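Local coordinates for protein D-threo-3-hydroxyaspartate dehydratase (Delftia, PDB 3WQC) that catalyses the pyridoxal phosphate-dependent deamination of D-threo-3-hydroxyaspartate to oxaloacetate and ammonia, and also dehydrates other 3-hydroxyaspartate isomers and D-serine, at residues Pro221-Gly226 with Asp238-Val243; Pro160-Ile165 with Ala210-Ala215; Lys281-Val286 with Ile333-Asp338; Arg317-Phe322 with Ala346-Leu351. All coordinates share one frame; numbering follows the deposited sequence.

Contact 1 (Pro221-Gly226 with Asp238-Val243)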
loop_
_atom_site.group_PDB
_atom_site.type_symbol
_atom_site.label_atom_id
_atom_site.label_comp_id
_atom_site.label_asym_id
_atom_site.label_seq_id
_atom_site.Cartn_x
_atom_site.Cartn_y
_atom_site.Cartn_z
ATOM N N PRO B 221 -33.253 -10.490 -13.184
ATOM C CA PRO B 221 -33.170 -11.918 -12.785
ATOM C C PRO B 221 -32.165 -12.179 -11.649
ATOM O O PRO B 221 -32.282 -13.216 -10.977
ATOM C CB PRO B 221 -32.809 -12.604 -14.086
ATOM C CG PRO B 221 -32.236 -11.520 -14.951
ATOM C CD PRO B 221 -32.932 -10.245 -14.608
ATOM N N VAL B 222 -31.114 -11.365 -11.530
ATOM C CA VAL B 222 -30.116 -11.628 -10.493
ATOM C C VAL B 222 -30.319 -10.672 -9.327
ATOM O O VAL B 222 -30.576 -9.451 -9.480
ATOM C CB VAL B 222 -28.669 -11.416 -11.039
ATOM C CG1 VAL B 222 -27.640 -11.360 -9.864
ATOM C CG2 VAL B 222 -28.379 -12.475 -12.088
ATOM N N VAL B 223 -30.207 -11.220 -8.124
ATOM C CA VAL B 223 -30.183 -10.436 -6.860
ATOM C C VAL B 223 -28.881 -10.852 -6.227
ATOM O O VAL B 223 -28.741 -12.007 -5.777
ATOM C CB VAL B 223 -31.380 -10.656 -5.957
ATOM C CG1 VAL B 223 -31.273 -9.921 -4.630
ATOM C CG2 VAL B 223 -32.636 -10.280 -6.728
ATOM N N SER B 224 -27.904 -9.936 -6.053
ATOM C CA SER B 224 -26.521 -10.263 -5.579
ATOM C C SER B 224 -26.275 -9.448 -4.348
ATOM O O SER B 224 -26.353 -8.171 -4.381
ATOM C CB SER B 224 -25.608 -9.889 -6.744
ATOM O OG SER B 224 -24.255 -10.152 -6.374
ATOM N N VAL B 225 -25.887 -10.092 -3.247
ATOM C CA VAL B 225 -25.547 -9.366 -1.994
ATOM C C VAL B 225 -24.163 -9.747 -1.549
ATOM O O VAL B 225 -23.655 -10.777 -2.004
ATOM C CB VAL B 225 -26.563 -9.651 -0.823
ATOM C CG1 VAL B 225 -28.003 -9.360 -1.324
ATOM C CG2 VAL B 225 -26.469 -11.134 -0.376
ATOM N N GLY B 226 -23.604 -9.001 -0.610
ATOM C CA GLY B 226 -22.547 -9.615 0.229
ATOM C C GLY B 226 -21.439 -8.722 0.682
ATOM O O GLY B 226 -21.015 -7.829 -0.019
ATOM N N ASP B 238 -33.578 -15.816 1.264
ATOM C CA ASP B 238 -34.699 -15.908 0.325
ATOM C C ASP B 238 -34.653 -14.735 -0.701
ATOM O O ASP B 238 -34.429 -13.556 -0.278
ATOM C CB ASP B 238 -36.003 -15.883 1.079
ATOM C CG ASP B 238 -36.076 -16.971 2.048
ATOM O OD1 ASP B 238 -35.528 -16.843 3.148
ATOM O OD2 ASP B 238 -36.779 -17.966 1.718
ATOM N N GLY B 239 -34.824 -15.024 -2.000
ATOM C CA GLY B 239 -34.852 -13.957 -2.960
ATOM C C GLY B 239 -33.502 -13.602 -3.524
ATOM O O GLY B 239 -33.410 -12.919 -4.564
ATOM N N VAL B 240 -32.435 -14.132 -2.919
ATOM C CA VAL B 240 -31.070 -13.800 -3.370
ATOM C C VAL B 240 -30.560 -14.873 -4.319
ATOM O O VAL B 240 -30.773 -16.129 -4.019
ATOM C CB VAL B 240 -30.103 -13.710 -2.136
ATOM C CG1 VAL B 240 -28.595 -13.614 -2.532
ATOM C CG2 VAL B 240 -30.541 -12.542 -1.272
ATOM N N THR B 241 -29.886 -14.519 -5.411
ATOM C CA THR B 241 -29.393 -15.566 -6.401
ATOM C C THR B 241 -27.924 -15.863 -6.094
ATOM O O THR B 241 -27.464 -16.944 -6.354
ATOM C CB THR B 241 -29.612 -15.265 -7.867
ATOM O OG1 THR B 241 -29.000 -14.098 -8.119
ATOM C CG2 THR B 241 -30.942 -14.680 -8.081
ATOM N N GLU B 242 -27.139 -14.872 -5.653
ATOM C CA GLU B 242 -25.684 -15.092 -5.439
ATOM C C GLU B 242 -25.262 -14.205 -4.283
ATOM O O GLU B 242 -25.796 -13.110 -4.015
ATOM C CB GLU B 242 -24.889 -14.814 -6.676
ATOM C CG GLU B 242 -24.977 -13.351 -7.062
ATOM C CD GLU B 242 -24.053 -12.999 -8.259
ATOM O OE1 GLU B 242 -23.401 -11.900 -8.196
ATOM O OE2 GLU B 242 -23.951 -13.742 -9.285
ATOM N N VAL B 243 -24.177 -14.651 -3.647
ATOM C CA VAL B 243 -23.466 -13.861 -2.653
ATOM C C VAL B 243 -22.038 -13.639 -3.149
ATOM O O VAL B 243 -21.406 -14.535 -3.699
ATOM C CB VAL B 243 -23.444 -14.637 -1.321
ATOM C CG1 VAL B 243 -22.488 -14.057 -0.266
ATOM C CG2 VAL B 243 -24.858 -14.698 -0.754
#
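Ser224 pairs with Glu242 and Val225 with Val243 as parallel bridges, their backbones joined by the hydrogen bond from Val225 N to Glu242 O, 3.1 Å, while the approach to the bridges is tied through one carbonyl: Val223 O takes both Thr241 N (2.8 Å, in the carbonyl plane) and the longer bond from Glu242 N. The side chain of Thr241 adds to this grip. With OG1 between its own backbone N and carbonyl carbon (chi1 58°), OG1 turns back to accept a hydrogen bond from Val223 N at 3.1 Å, and CG2 is left against Pro221 O. These two strands, with helix 228-233 between them, form a beta-alpha-beta unit of the TIM-barrel domain found in alanine racemase relatives, and Gly226, just past the end of the first strand, touches the pyridoxal phosphate. On one face of the sheet Ser224 OG donates to Glu242 OE1 over 2.7 Å, meeting the carboxylate on its anti side and 16° out of its plane. Arg49 forms a salt bridge to the same OE1, and Ser224 OG also bonds Arg244, so the buried carboxylate probably keeps its charge. Were Glu242 an alanine, Arg49 and Ser224 OG would probably both lose the carboxylate they share here. On the other face Val225 and Val243 pack together, joined by Val240 from the loop before the second strand: Val225 CG2 rests 3.9 Å from Val240 CG1 and as far from Val243 CG2. Nearer the start of the strand, Val223 sets CB over Gly239 O, at 3.3 Å.

Contact 2 (Pro160-Ile165 with Ala210-Ala215); sequences PLLLAI and AEALRA
Leu162 and Leu163 carry the contact of segment 160-165 with Ala212 and Leu213, near the C-terminal end of helix 192-215. Leu162 comes first and points at its neighbour: its CD1 reaches the methyl of Ala212, CB, at 4.1 Å. Its backbone also takes part, because Leu213 CD2 lies against Leu162 O at 3.6 Å, an apolar methyl beside a carbonyl, and is 4.3 Å from Leu162 CB. The Leu162 side chain also packs on Ile143 and Ile145 of strand 140-146 and on Val154. One residue on, Leu163 leaves its helix at a slant, yet with CG turned away from its own carbonyl carbon (chi1 -81°) its CD1 swings over to Ala212 O, 3.9 Å away, and meets Leu213 CD2 at 4.2 Å. Leu213 CD2 therefore sits between two consecutive residues of the facing helix. The axes of the two short segments pass 9.7 Å apart and cross at -60°, which confines the meeting to these four residues and to a modest buried area. Its side chains are all aliphatic, and it joins two neighbouring outer helices of the alpha/beta barrel, crossing on the outside of the parallel strands and away from the cofactor.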
loop_
_atom_site.group_PDB
_atom_site.type_symbol
_atom_site.label_atom_id
_atom_site.label_comp_id
_atom_site.label_asym_id
_atom_site.label_seq_id
_atom_site.Cartn_x
_atom_site.Cartn_y
_atom_site.Cartn_z
ATOM N N PRO B 160 -38.847 5.714 -7.644
ATOM C CA PRO B 160 -38.822 6.536 -8.873
ATOM C C PRO B 160 -37.428 6.487 -9.568
ATOM O O PRO B 160 -37.358 6.412 -10.816
ATOM C CB PRO B 160 -39.195 7.924 -8.349
ATOM C CG PRO B 160 -40.074 7.667 -7.147
ATOM C CD PRO B 160 -39.318 6.487 -6.478
ATOM N N LEU B 161 -36.368 6.563 -8.776
ATOM C CA LEU B 161 -35.014 6.594 -9.404
ATOM C C LEU B 161 -34.672 5.187 -9.910
ATOM O O LEU B 161 -34.092 5.045 -11.003
ATOM C CB LEU B 161 -33.932 7.062 -8.454
ATOM C CG LEU B 161 -32.474 7.019 -8.924
ATOM C CD1 LEU B 161 -32.371 7.919 -10.154
ATOM C CD2 LEU B 161 -31.543 7.528 -7.810
ATOM N N LEU B 162 -35.026 4.131 -9.160
ATOM C CA LEU B 162 -34.809 2.714 -9.636
ATOM C C LEU B 162 -35.476 2.558 -10.998
ATOM O O LEU B 162 -34.879 1.982 -11.934
ATOM C CB LEU B 162 -35.453 1.637 -8.727
ATOM C CG LEU B 162 -34.765 1.261 -7.549
ATOM C CD1 LEU B 162 -35.682 0.295 -6.746
ATOM C CD2 LEU B 162 -33.472 0.480 -7.969
ATOM N N LEU B 163 -36.770 2.960 -11.096
ATOM C CA LEU B 163 -37.453 2.753 -12.379
ATOM C C LEU B 163 -36.814 3.573 -13.501
ATOM O O LEU B 163 -36.801 3.164 -14.674
ATOM C CB LEU B 163 -38.961 3.038 -12.263
ATOM C CG LEU B 163 -39.764 1.888 -11.668
ATOM C CD1 LEU B 163 -39.130 0.866 -10.792
ATOM C CD2 LEU B 163 -41.204 2.273 -11.421
ATOM N N ALA B 164 -36.450 4.850 -13.145
ATOM C CA ALA B 164 -35.888 5.701 -14.191
ATOM C C ALA B 164 -34.586 5.087 -14.769
ATOM O O ALA B 164 -34.365 5.030 -15.972
ATOM C CB ALA B 164 -35.554 7.095 -13.600
ATOM N N ILE B 165 -33.755 4.537 -13.860
ATOM C CA ILE B 165 -32.518 3.891 -14.342
ATOM C C ILE B 165 -32.847 2.591 -15.072
ATOM O O ILE B 165 -32.282 2.342 -16.177
ATOM C CB ILE B 165 -31.618 3.597 -13.117
ATOM C CG1 ILE B 165 -31.166 4.925 -12.482
ATOM C CG2 ILE B 165 -30.410 2.729 -13.528
ATOM C CD1 ILE B 165 -30.540 4.681 -11.084
ATOM N N ALA B 210 -35.292 -5.337 -6.265
ATOM C CA ALA B 210 -35.574 -6.245 -7.423
ATOM C C ALA B 210 -37.124 -6.304 -7.592
ATOM O O ALA B 210 -37.601 -6.284 -8.739
ATOM C CB ALA B 210 -35.012 -7.620 -7.164
ATOM N N GLU B 211 -37.809 -6.442 -6.454
ATOM C CA GLU B 211 -39.285 -6.588 -6.565
ATOM C C GLU B 211 -39.956 -5.331 -7.127
ATOM O O GLU B 211 -40.982 -5.404 -7.836
ATOM C CB GLU B 211 -39.893 -6.957 -5.230
ATOM C CG GLU B 211 -39.507 -8.380 -4.899
ATOM C CD GLU B 211 -39.947 -8.805 -3.504
ATOM O OE1 GLU B 211 -39.832 -10.014 -3.131
ATOM O OE2 GLU B 211 -40.437 -7.961 -2.716
ATOM N N ALA B 212 -39.394 -4.159 -6.821
ATOM C CA ALA B 212 -39.939 -2.872 -7.374
ATOM C C ALA B 212 -39.709 -2.856 -8.902
ATOM O O ALA B 212 -40.621 -2.513 -9.662
ATOM C CB ALA B 212 -39.287 -1.680 -6.685
ATOM N N LEU B 213 -38.483 -3.203 -9.359
ATOM C CA LEU B 213 -38.242 -3.216 -10.802
ATOM C C LEU B 213 -39.231 -4.193 -11.492
ATOM O O LEU B 213 -39.804 -3.881 -12.530
ATOM C CB LEU B 213 -36.789 -3.672 -11.061
ATOM C CG LEU B 213 -35.738 -2.602 -10.694
ATOM C CD1 LEU B 213 -34.374 -3.361 -10.658
ATOM C CD2 LEU B 213 -35.707 -1.466 -11.742
ATOM N N ARG B 214 -39.339 -5.409 -10.918
ATOM C CA ARG B 214 -40.196 -6.427 -11.594
ATOM C C ARG B 214 -41.681 -5.998 -11.529
ATOM O O ARG B 214 -42.428 -6.246 -12.469
ATOM C CB ARG B 214 -40.036 -7.756 -10.833
ATOM C CG ARG B 214 -38.592 -8.320 -11.029
ATOM C CD ARG B 214 -38.573 -9.653 -10.105
ATOM N NE ARG B 214 -37.335 -10.168 -9.938
ATOM C CZ ARG B 214 -36.842 -10.610 -8.828
ATOM N NH1 ARG B 214 -37.567 -10.772 -7.660
ATOM N NH2 ARG B 214 -35.611 -10.951 -8.882
ATOM N N ALA B 215 -42.080 -5.286 -10.459
ATOM C CA ALA B 215 -43.490 -4.787 -10.364
ATOM C C ALA B 215 -43.765 -3.755 -11.506
ATOM O O ALA B 215 -44.902 -3.653 -11.956
ATOM C CB ALA B 215 -43.752 -4.171 -8.982
#

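Contact 3 (Lys281-Val286 with Ile333-Asp338)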
loop_
_atom_site.group_PDB
_atom_site.type_symbol
_atom_site.label_atom_id
_atom_site.label_comp_id
_atom_site.label_asym_id
_atom_site.label_seq_id
_atom_site.Cartn_x
_atom_site.Cartn_y
_atom_site.Cartn_z
ATOM N N LYS B 281 14.255 -0.013 25.336
ATOM C CA LYS B 281 12.847 0.257 25.119
ATOM C C LYS B 281 12.085 -1.040 24.883
ATOM O O LYS B 281 10.878 -0.982 24.616
ATOM C CB LYS B 281 12.658 1.177 23.892
ATOM C CG LYS B 281 13.210 2.574 24.123
ATOM C CD LYS B 281 12.794 3.580 23.039
ATOM C CE LYS B 281 13.738 3.535 21.828
ATOM N NZ LYS B 281 13.677 4.849 21.128
ATOM N N GLY B 282 12.736 -2.195 24.883
ATOM C CA GLY B 282 12.060 -3.469 24.576
ATOM C C GLY B 282 11.652 -3.583 23.096
ATOM O O GLY B 282 10.646 -4.262 22.787
ATOM N N TRP B 283 12.393 -2.917 22.171
ATOM C CA TRP B 283 12.062 -3.024 20.744
ATOM C C TRP B 283 12.869 -4.016 20.023
ATOM O O TRP B 283 14.123 -4.038 20.219
ATOM C CB TRP B 283 12.395 -1.731 20.028
ATOM C CG TRP B 283 11.522 -0.540 20.354
ATOM C CD1 TRP B 283 10.448 -0.478 21.284
ATOM C CD2 TRP B 283 11.649 0.798 19.774
ATOM N NE1 TRP B 283 9.914 0.783 21.287
ATOM C CE2 TRP B 283 10.607 1.613 20.383
ATOM C CE3 TRP B 283 12.544 1.406 18.876
ATOM C CZ2 TRP B 283 10.450 2.983 20.077
ATOM C CZ3 TRP B 283 12.341 2.755 18.531
ATOM C CH2 TRP B 283 11.327 3.551 19.145
ATOM N N ALA B 284 12.250 -4.887 19.204
ATOM C CA ALA B 284 12.998 -5.574 18.128
ATOM C C ALA B 284 12.610 -4.852 16.831
ATOM O O ALA B 284 11.469 -4.462 16.662
ATOM C CB ALA B 284 12.617 -7.082 18.048
ATOM N N ILE B 285 13.565 -4.642 15.928
ATOM C CA ILE B 285 13.274 -3.990 14.666
ATOM C C ILE B 285 13.257 -5.097 13.602
ATOM O O ILE B 285 14.212 -5.932 13.512
ATOM C CB ILE B 285 14.367 -2.918 14.335
ATOM C CG1 ILE B 285 14.640 -1.873 15.477
ATOM C CG2 ILE B 285 14.050 -2.288 12.980
ATOM C CD1 ILE B 285 13.476 -1.339 16.046
ATOM N N VAL B 286 12.192 -5.123 12.743
ATOM C CA VAL B 286 12.106 -6.145 11.707
ATOM C C VAL B 286 12.081 -5.454 10.356
ATOM O O VAL B 286 11.891 -4.214 10.268
ATOM C CB VAL B 286 10.847 -7.017 11.884
ATOM C CG1 VAL B 286 10.964 -7.843 13.189
ATOM C CG2 VAL B 286 9.532 -6.193 11.817
ATOM N N ILE B 333 8.565 -1.914 14.073
ATOM C CA ILE B 333 8.974 -1.861 15.487
ATOM C C ILE B 333 8.134 -2.946 16.163
ATOM O O ILE B 333 6.905 -2.801 16.226
ATOM C CB ILE B 333 8.760 -0.474 16.132
ATOM C CG1 ILE B 333 9.478 0.724 15.440
ATOM C CG2 ILE B 333 9.153 -0.593 17.627
ATOM C CD1 ILE B 333 10.841 0.439 15.122
ATOM N N LEU B 334 8.730 -4.029 16.607
ATOM C CA LEU B 334 8.111 -5.118 17.313
ATOM C C LEU B 334 8.276 -4.875 18.850
ATOM O O LEU B 334 9.369 -4.579 19.348
ATOM C CB LEU B 334 8.748 -6.433 16.899
ATOM C CG LEU B 334 8.200 -7.726 17.503
ATOM C CD1 LEU B 334 8.604 -8.951 16.653
ATOM C CD2 LEU B 334 8.558 -7.930 19.000
ATOM N N ALA B 335 7.163 -4.816 19.580
ATOM C CA ALA B 335 7.243 -4.475 21.021
ATOM C C ALA B 335 5.976 -5.022 21.710
ATOM O O ALA B 335 5.141 -5.677 21.045
ATOM C CB ALA B 335 7.414 -2.968 21.287
ATOM N N ARG B 336 5.892 -4.955 23.049
ATOM C CA ARG B 336 4.691 -5.475 23.718
ATOM C C ARG B 336 3.481 -4.583 23.415
ATOM O O ARG B 336 3.575 -3.332 23.523
ATOM C CB ARG B 336 4.919 -5.517 25.243
ATOM C CG ARG B 336 5.963 -6.509 25.649
ATOM C CD ARG B 336 6.058 -6.518 27.171
ATOM N NE ARG B 336 4.820 -7.102 27.709
ATOM C CZ ARG B 336 4.615 -8.418 27.757
ATOM N NH1 ARG B 336 3.468 -8.890 28.207
ATOM N NH2 ARG B 336 5.528 -9.288 27.300
ATOM N N ALA B 337 2.350 -5.209 23.069
ATOM C CA ALA B 337 1.055 -4.465 22.900
ATOM C C ALA B 337 0.708 -3.677 24.154
ATOM O O ALA B 337 0.174 -2.572 24.071
ATOM C CB ALA B 337 -0.077 -5.429 22.559
ATOM N N ASP B 338 1.008 -4.228 25.309
ATOM C CA ASP B 338 0.647 -3.545 26.561
ATOM C C ASP B 338 1.481 -2.329 26.952
ATOM O O ASP B 338 1.156 -1.684 27.947
ATOM C CB ASP B 338 0.522 -4.546 27.737
ATOM C CG ASP B 338 1.862 -5.162 28.203
ATOM O OD1 ASP B 338 2.962 -4.682 27.877
ATOM O OD2 ASP B 338 1.758 -6.176 28.922
HETATM O O HOH W 1 8.551 -4.479 24.494
#
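An antiparallel strand pair in the mixed sheet of the C-terminal, serine dehydratase-like domain brings Ala284 opposite Leu334 and Ile285 opposite Ile333. Ala284 and Leu334 are the hydrogen-bonded pair: Ala284 N reaches Leu334 O at 2.9 Å, and Leu334 N returns a bond to Ala284 O at 2.8 Å. Their CB atoms lie together on the face that Phe349 covers. Just before this pair Gly282 and Trp283 both face Gln278 in a G1 beta bulge at the hairpin turn, and the indole of Trp283 receives a CH-pi contact. Ile333 CG2 stands 3.6 Å from the centroid of its five-membered ring and only 12° off the normal, while Lys281 CE lies over the opposite face. The isoleucine can do this because CG2 is anti to its backbone N, which sends CG1 and CD1 the other way, toward Ile285. These two isoleucines run side by side, with CD1 to CD1 at 3.3 Å, tighter than usual for two methyls. Gly149 of the second subunit packs on Trp283, placing this face near the subunit boundary. Where the strands part, a water donates to Gly282 O at 2.7 Å and accepts from Arg336 N at 3.1 Å.

Contact 4 (Arg317-Phe322 with Ala346-Leu351)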
loop_
_atom_site.group_PDB
_atom_site.type_symbol
_atom_site.label_atom_id
_atom_site.label_comp_id
_atom_site.label_asym_id
_atom_site.label_seq_id
_atom_site.Cartn_x
_atom_site.Cartn_y
_atom_site.Cartn_z
ATOM N N ARG B 317 2.493 -19.807 14.646
ATOM C CA ARG B 317 1.703 -19.731 15.876
ATOM C C ARG B 317 1.805 -18.359 16.529
ATOM O O ARG B 317 2.868 -17.784 16.720
ATOM C CB ARG B 317 2.125 -20.767 16.876
ATOM C CG ARG B 317 2.361 -22.144 16.357
ATOM C CD ARG B 317 2.691 -22.987 17.591
ATOM N NE ARG B 317 3.455 -24.178 17.288
ATOM C CZ ARG B 317 4.778 -24.216 17.247
ATOM N NH1 ARG B 317 5.475 -23.139 17.468
ATOM N NH2 ARG B 317 5.397 -25.339 16.965
ATOM N N VAL B 318 0.696 -17.856 16.954
ATOM C CA VAL B 318 0.674 -16.539 17.568
ATOM C C VAL B 318 1.563 -16.456 18.805
ATOM O O VAL B 318 1.565 -17.362 19.661
ATOM C CB VAL B 318 -0.788 -16.232 17.939
ATOM C CG1 VAL B 318 -0.869 -15.062 18.927
ATOM C CG2 VAL B 318 -1.552 -15.986 16.601
ATOM N N MET B 319 2.259 -15.323 18.940
ATOM C CA MET B 319 3.054 -15.019 20.123
ATOM C C MET B 319 2.327 -13.935 20.916
ATOM O O MET B 319 2.473 -12.717 20.652
ATOM C CB MET B 319 4.501 -14.586 19.755
ATOM C CG MET B 319 5.277 -15.715 19.151
ATOM S SD MET B 319 6.966 -15.177 18.695
ATOM C CE MET B 319 7.749 -15.297 20.315
ATOM N N PRO B 320 1.499 -14.384 21.890
ATOM C CA PRO B 320 0.577 -13.385 22.460
ATOM C C PRO B 320 1.259 -12.181 23.125
ATOM O O PRO B 320 2.337 -12.317 23.772
ATOM C CB PRO B 320 -0.199 -14.171 23.533
ATOM C CG PRO B 320 0.361 -15.543 23.505
ATOM C CD PRO B 320 1.211 -15.769 22.338
ATOM N N GLY B 321 0.657 -11.010 22.958
ATOM C CA GLY B 321 1.242 -9.793 23.524
ATOM C C GLY B 321 2.340 -9.086 22.769
ATOM O O GLY B 321 2.694 -7.968 23.173
ATOM N N PHE B 322 2.853 -9.686 21.664
ATOM C CA PHE B 322 3.799 -8.956 20.786
ATOM C C PHE B 322 3.133 -8.576 19.503
ATOM O O PHE B 322 2.501 -9.447 18.851
ATOM C CB PHE B 322 5.023 -9.829 20.497
ATOM C CG PHE B 322 5.892 -10.049 21.753
ATOM C CD1 PHE B 322 6.655 -9.006 22.297
ATOM C CD2 PHE B 322 5.808 -11.237 22.415
ATOM C CE1 PHE B 322 7.457 -9.204 23.429
ATOM C CE2 PHE B 322 6.574 -11.481 23.561
ATOM C CZ PHE B 322 7.373 -10.453 24.085
ATOM N N ALA B 346 16.485 -8.775 23.021
ATOM C CA ALA B 346 17.458 -9.424 22.106
ATOM C C ALA B 346 17.530 -10.972 22.282
ATOM O O ALA B 346 17.835 -11.699 21.327
ATOM C CB ALA B 346 18.853 -8.774 22.220
ATOM N N THR B 347 17.303 -11.471 23.511
ATOM C CA THR B 347 17.286 -12.941 23.766
ATOM C C THR B 347 15.933 -13.488 23.277
ATOM O O THR B 347 15.854 -14.577 22.696
ATOM C CB THR B 347 17.781 -13.367 25.269
ATOM O OG1 THR B 347 16.710 -13.182 26.173
ATOM C CG2 THR B 347 18.959 -12.528 25.699
ATOM N N ARG B 348 14.855 -12.720 23.463
ATOM C CA ARG B 348 13.570 -13.209 22.978
ATOM C C ARG B 348 13.494 -13.287 21.430
ATOM O O ARG B 348 12.879 -14.187 20.846
ATOM C CB ARG B 348 12.440 -12.353 23.493
ATOM C CG ARG B 348 11.132 -13.009 23.149
ATOM C CD ARG B 348 11.012 -14.338 23.844
ATOM N NE ARG B 348 10.202 -13.971 24.979
ATOM C CZ ARG B 348 8.886 -14.089 25.022
ATOM N NH1 ARG B 348 8.236 -14.683 24.024
ATOM N NH2 ARG B 348 8.255 -13.693 26.118
ATOM N N PHE B 349 14.068 -12.288 20.805
ATOM C CA PHE B 349 14.060 -12.127 19.347
ATOM C C PHE B 349 15.481 -11.886 18.805
ATOM O O PHE B 349 15.809 -10.768 18.417
ATOM C CB PHE B 349 13.092 -10.995 18.935
ATOM C CG PHE B 349 11.670 -11.270 19.291
ATOM C CD1 PHE B 349 10.878 -12.160 18.487
ATOM C CD2 PHE B 349 11.066 -10.661 20.410
ATOM C CE1 PHE B 349 9.512 -12.399 18.849
ATOM C CE2 PHE B 349 9.742 -10.935 20.756
ATOM C CZ PHE B 349 8.969 -11.798 19.995
ATOM N N PRO B 350 16.303 -12.947 18.664
ATOM C CA PRO B 350 17.728 -12.646 18.267
ATOM C C PRO B 350 17.868 -12.118 16.810
ATOM O O PRO B 350 16.989 -12.421 15.931
ATOM C CB PRO B 350 18.422 -14.030 18.398
ATOM C CG PRO B 350 17.523 -14.769 19.316
ATOM C CD PRO B 350 16.124 -14.341 19.101
ATOM N N LEU B 351 18.900 -11.313 16.533
ATOM C CA LEU B 351 19.176 -10.882 15.193
ATOM C C LEU B 351 19.110 -12.062 14.241
ATOM O O LEU B 351 19.606 -13.170 14.578
ATOM C CB LEU B 351 20.588 -10.213 15.131
ATOM C CG LEU B 351 21.175 -9.747 13.753
ATOM C CD1 LEU B 351 20.437 -8.529 13.219
ATOM C CD2 LEU B 351 22.707 -9.458 13.716
#
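Phe322 and Phe349 form the dense heart of this contact, an edge-to-face aromatic pair with planes at 81° and centroids 5.1 Å apart. The edge of Phe349 points at the face of Phe322, its CE2 standing over the ring's centre. Met319 meets the Phe349 ring, the two side chains coming from opposite directions: the methionine bends at the sulfur (chi3 81°), putting CE 3.7 Å from Phe349 CE1, while SD lies at the ring edge, a Met-aromatic contact 5.0 Å from the centroid. A type II turn from Met319 to Phe322 brings both side chains to one side, and the inner flank is closed by Leu334 and Val311 against Phe322 and by Leu355 and Val274 against Phe349. The outer flank is looser. There the solvent-exposed Arg348 folds back along a bent chain, with Phe322 CE2 over a face of its guanidinium and 3.6 Å from NH1, the two planes almost perpendicular. Met319 CE touches the guanidinium edge, and Glu342 makes a long, weak ion pair with NH2. With an alanine at Phe322, a gap is likely to open beside the edge of Phe349, and the guanidinium face of Arg348 would lose the ring edge set against it. Apart from that charge the contact is wholly apolar, so its cohesion probably comes mostly from dispersion and the edge-to-face electrostatics of the rings.

In the fold
The four contacts sort into two pairs, one in each domain. Contacts 1 and 2 belong to the barrel domain, their centres about 16 Å apart, and join where Val223 CG2 meets Ala210 CB at 3.6 Å: strand 222-225 is thus backed by the same helix, 192-215, that contact 2 packs against helix 159-171. Contacts 3 and 4 share the C-terminal domain, their centres only about 9 Å apart; Leu334 CD2 touches Phe349 CE2 at 3.7 Å, and their segments alternate along the chain. The two pairs lie on opposite sides of the chain's centre, with contacts 1 and 3 about 46 Å apart between centres. Contact 1 alone reaches the pyridoxal phosphate, through Gly226.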